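Long-range contact in amidohydrolase (Staphylococcus aureus, PDB 3NUR), which probably hydrolyses a carbon-nitrogen amide-type bond, as a metal-binding TIM-barrel member of the amidohydrolase family: residues Trp254-Glu263 / Gln298-Val306. Sequence-based numbering, arbitrary orientation.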
loop_
_atom_site.group_PDB
_atom_site.type_symbol
_atom_site.label_atom_id
_atom_site.label_comp_id
_atom_site.label_asym_id
_atom_site.label_seq_id
_atom_site.Cartn_x
_atom_site.Cartn_y
_atom_site.Cartn_z
ATOM N N TRP A 254 9.940 -2.067 0.289
ATOM C CA TRP A 254 10.644 -3.144 0.979
ATOM C C TRP A 254 10.346 -3.240 2.488
ATOM O O TRP A 254 11.170 -3.744 3.262
ATOM C CB TRP A 254 12.169 -3.065 0.685
ATOM C CG TRP A 254 12.537 -3.321 -0.753
ATOM C CD1 TRP A 254 13.184 -2.466 -1.597
ATOM C CD2 TRP A 254 12.340 -4.542 -1.490
ATOM N NE1 TRP A 254 13.382 -3.066 -2.823
ATOM C CE2 TRP A 254 12.895 -4.348 -2.778
ATOM C CE3 TRP A 254 11.774 -5.790 -1.177
ATOM C CZ2 TRP A 254 12.898 -5.354 -3.751
ATOM C CZ3 TRP A 254 11.718 -6.767 -2.166
ATOM C CH2 TRP A 254 12.272 -6.545 -3.434
ATOM N N GLY A 255 9.169 -2.777 2.894
ATOM C CA GLY A 255 8.783 -2.835 4.302
ATOM C C GLY A 255 8.924 -1.548 5.079
ATOM O O GLY A 255 8.738 -1.556 6.305
ATOM N N GLU A 256 9.234 -0.412 4.386
ATOM C CA GLU A 256 9.265 0.914 5.042
ATOM C C GLU A 256 10.150 0.910 6.291
ATOM O O GLU A 256 9.768 1.448 7.342
ATOM C CB GLU A 256 7.815 1.353 5.378
ATOM C CG GLU A 256 6.847 1.230 4.192
ATOM C CD GLU A 256 7.002 2.218 3.047
ATOM O OE1 GLU A 256 7.991 2.986 3.033
ATOM O OE2 GLU A 256 6.096 2.262 2.180
ATOM N N PHE A 257 11.348 0.319 6.131
ATOM C CA PHE A 257 12.448 0.131 7.094
ATOM C C PHE A 257 12.227 -0.961 8.133
ATOM O O PHE A 257 13.194 -1.360 8.781
ATOM C CB PHE A 257 12.783 1.422 7.842
ATOM C CG PHE A 257 13.357 2.519 6.994
ATOM C CD1 PHE A 257 14.737 2.648 6.840
ATOM C CD2 PHE A 257 12.527 3.470 6.404
ATOM C CE1 PHE A 257 15.273 3.699 6.105
ATOM C CE2 PHE A 257 13.066 4.519 5.660
ATOM C CZ PHE A 257 14.437 4.643 5.549
ATOM N N ILE A 258 10.971 -1.398 8.351
ATOM C CA ILE A 258 10.677 -2.384 9.407
ATOM C C ILE A 258 11.558 -3.673 9.358
ATOM O O ILE A 258 12.077 -4.059 10.415
ATOM C CB ILE A 258 9.165 -2.718 9.508
ATOM C CG1 ILE A 258 8.369 -1.464 9.902
ATOM C CG2 ILE A 258 8.928 -3.862 10.569
ATOM C CD1 ILE A 258 6.871 -1.547 9.478
ATOM N N PRO A 259 11.778 -4.322 8.181
ATOM C CA PRO A 259 12.605 -5.543 8.167
ATOM C C PRO A 259 14.029 -5.372 8.664
ATOM O O PRO A 259 14.636 -6.359 9.067
ATOM C CB PRO A 259 12.568 -5.985 6.694
ATOM C CG PRO A 259 11.265 -5.415 6.185
ATOM C CD PRO A 259 11.232 -4.051 6.827
ATOM N N PHE A 260 14.556 -4.132 8.660
ATOM C CA PHE A 260 15.913 -3.861 9.140
ATOM C C PHE A 260 16.037 -4.137 10.658
ATOM O O PHE A 260 17.120 -4.494 11.143
ATOM C CB PHE A 260 16.306 -2.400 8.812
ATOM C CG PHE A 260 17.710 -2.002 9.235
ATOM C CD1 PHE A 260 18.797 -2.237 8.403
ATOM C CD2 PHE A 260 17.932 -1.345 10.441
ATOM C CE1 PHE A 260 20.096 -1.861 8.796
ATOM C CE2 PHE A 260 19.230 -0.982 10.836
ATOM C CZ PHE A 260 20.295 -1.229 10.002
ATOM N N PHE A 261 14.925 -3.985 11.399
ATOM C CA PHE A 261 14.946 -4.084 12.861
ATOM C C PHE A 261 14.074 -5.168 13.497
ATOM O O PHE A 261 13.816 -5.076 14.697
ATOM C CB PHE A 261 14.555 -2.692 13.418
ATOM C CG PHE A 261 15.623 -2.013 14.239
ATOM C CD1 PHE A 261 16.937 -1.935 13.780
ATOM C CD2 PHE A 261 15.306 -1.391 15.443
ATOM C CE1 PHE A 261 17.924 -1.292 14.537
ATOM C CE2 PHE A 261 16.283 -0.711 16.174
ATOM C CZ PHE A 261 17.590 -0.689 15.728
ATOM N N LEU A 262 13.605 -6.180 12.746
ATOM C CA LEU A 262 12.738 -7.203 13.364
ATOM C C LEU A 262 13.328 -7.893 14.595
ATOM O O LEU A 262 12.630 -8.018 15.620
ATOM C CB LEU A 262 12.229 -8.230 12.355
ATOM C CG LEU A 262 11.203 -7.732 11.328
ATOM C CD1 LEU A 262 10.840 -8.844 10.378
ATOM C CD2 LEU A 262 9.937 -7.207 11.996
ATOM N N GLU A 263 14.593 -8.370 14.490
ATOM C CA GLU A 263 15.248 -9.053 15.614
ATOM C C GLU A 263 15.389 -8.123 16.798
ATOM O O GLU A 263 15.125 -8.535 17.928
ATOM C CB GLU A 263 16.632 -9.606 15.233
ATOM C CG GLU A 263 16.627 -10.694 14.166
ATOM C CD GLU A 263 16.751 -10.209 12.733
ATOM O OE1 GLU A 263 16.453 -9.022 12.461
ATOM O OE2 GLU A 263 17.159 -11.027 11.876
ATOM N N GLN A 298 18.070 -5.194 -0.551
ATOM C CA GLN A 298 16.814 -5.057 0.199
ATOM C C GLN A 298 15.963 -6.305 -0.017
ATOM O O GLN A 298 15.390 -6.813 0.943
ATOM C CB GLN A 298 16.052 -3.788 -0.223
ATOM C CG GLN A 298 16.709 -2.485 0.277
ATOM C CD GLN A 298 17.946 -2.083 -0.495
ATOM O OE1 GLN A 298 18.165 -2.507 -1.641
ATOM N NE2 GLN A 298 18.851 -1.353 0.159
ATOM N N PHE A 299 15.933 -6.841 -1.256
ATOM C CA PHE A 299 15.199 -8.095 -1.519
ATOM C C PHE A 299 15.756 -9.206 -0.629
ATOM O O PHE A 299 14.983 -9.900 0.037
ATOM C CB PHE A 299 15.293 -8.529 -3.002
ATOM C CG PHE A 299 14.730 -9.919 -3.182
ATOM C CD1 PHE A 299 13.355 -10.127 -3.257
ATOM C CD2 PHE A 299 15.572 -11.034 -3.194
ATOM C CE1 PHE A 299 12.832 -11.422 -3.323
ATOM C CE2 PHE A 299 15.049 -12.325 -3.262
ATOM C CZ PHE A 299 13.684 -12.508 -3.342
ATOM N N ASP A 300 17.100 -9.365 -0.602
ATOM C CA ASP A 300 17.731 -10.411 0.222
ATOM C C ASP A 300 17.379 -10.277 1.701
ATOM O O ASP A 300 17.089 -11.287 2.340
ATOM C CB ASP A 300 19.253 -10.422 0.037
ATOM C CG ASP A 300 19.716 -10.796 -1.362
ATOM O OD1 ASP A 300 18.901 -11.355 -2.134
ATOM O OD2 ASP A 300 20.871 -10.483 -1.705
ATOM N N LEU A 301 17.380 -9.038 2.232
ATOM C CA LEU A 301 17.022 -8.815 3.640
ATOM C C LEU A 301 15.576 -9.242 3.916
ATOM O O LEU A 301 15.306 -9.955 4.886
ATOM C CB LEU A 301 17.207 -7.326 3.988
ATOM C CG LEU A 301 16.761 -6.905 5.411
ATOM C CD1 LEU A 301 17.782 -7.335 6.446
ATOM C CD2 LEU A 301 16.564 -5.398 5.486
ATOM N N VAL A 302 14.653 -8.813 3.048
ATOM C CA VAL A 302 13.219 -9.082 3.187
ATOM C C VAL A 302 12.970 -10.588 3.084
ATOM O O VAL A 302 12.248 -11.137 3.914
ATOM C CB VAL A 302 12.408 -8.235 2.156
ATOM C CG1 VAL A 302 10.966 -8.733 2.005
ATOM C CG2 VAL A 302 12.437 -6.745 2.527
ATOM N N LYS A 303 13.616 -11.268 2.121
ATOM C CA LYS A 303 13.459 -12.727 2.005
ATOM C C LYS A 303 13.892 -13.445 3.302
ATOM O O LYS A 303 13.221 -14.385 3.727
ATOM C CB LYS A 303 14.257 -13.259 0.800
ATOM C CG LYS A 303 13.977 -14.722 0.457
ATOM C CD LYS A 303 15.020 -15.253 -0.518
ATOM C CE LYS A 303 14.916 -16.743 -0.750
ATOM N NZ LYS A 303 15.992 -17.240 -1.654
ATOM N N LYS A 304 15.008 -13.024 3.929
ATOM C CA LYS A 304 15.483 -13.683 5.158
ATOM C C LYS A 304 14.582 -13.397 6.362
ATOM O O LYS A 304 14.434 -14.248 7.232
ATOM C CB LYS A 304 16.921 -13.213 5.502
ATOM C CG LYS A 304 17.984 -13.651 4.517
ATOM C CD LYS A 304 19.196 -12.703 4.565
ATOM C CE LYS A 304 20.183 -13.007 3.462
ATOM N NZ LYS A 304 21.141 -11.891 3.249
ATOM N N GLU A 305 13.995 -12.191 6.413
ATOM C CA GLU A 305 13.169 -11.729 7.530
ATOM C C GLU A 305 11.734 -12.228 7.521
ATOM O O GLU A 305 11.262 -12.699 8.556
ATOM C CB GLU A 305 13.185 -10.189 7.623
ATOM C CG GLU A 305 14.530 -9.611 8.038
ATOM C CD GLU A 305 15.054 -10.073 9.383
ATOM O OE1 GLU A 305 14.233 -10.421 10.264
ATOM O OE2 GLU A 305 16.294 -10.081 9.557
ATOM N N VAL A 306 11.032 -12.106 6.377
ATOM C CA VAL A 306 9.622 -12.524 6.282
ATOM C C VAL A 306 9.390 -13.762 5.434
ATOM O O VAL A 306 8.332 -14.379 5.537
ATOM C CB VAL A 306 8.645 -11.372 5.895
ATOM C CG1 VAL A 306 8.718 -10.228 6.898
ATOM C CG2 VAL A 306 8.885 -10.870 4.473
#
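The indole of W254 lies against the N-terminal part of helix 296-306, with Q298 CB and the F299 backbone over one of its faces. CB of Q298 stands 3.6 Å from the centroid of the five-membered ring and 18° off its normal, a CH-pi contact. At the six-membered end, W254 CH2 is 3.6 Å from F299 CB and meets the F299 ring at its edge, in plane. V302 reaches the indole obliquely with CG2, which also lies 3.3 Å from W254 O and 4.1 Å from P259 CG; with CG1 anti to the backbone N (chi1 165°), CG2 stands beside that N, turned to both indole and proline. L301 CD2 packs on P259 CB and F260 CB, and L262 CD1 meets V306 CG1. E305 lays CG 3.4 Å from P259 O, then bends at chi2 to bring its carboxylate beside L262 CB and E263. There OE2 of E305 and OE2 of E263 are 2.6 Å apart, the carboxylate planes being 73° to each other.

In the second shell, W254 NE1 donates to M293 O and Q298 OE1 is hydrogen-bonded to T295 OG1, so both polar ends are held from just before the helix. I288 backs P259, V302 and V306; the contact packs the loop between strand 249-251 and helix 262-268 against helix 296-306, which follows the adjacent parallel strand 286-288 of the TIM barrel.

The chemistry is thus divided: apolar and CH-pi packing joins the segments from W254 to L262, whereas the carboxylate pair's spacing suggests that one acid probably holds a proton.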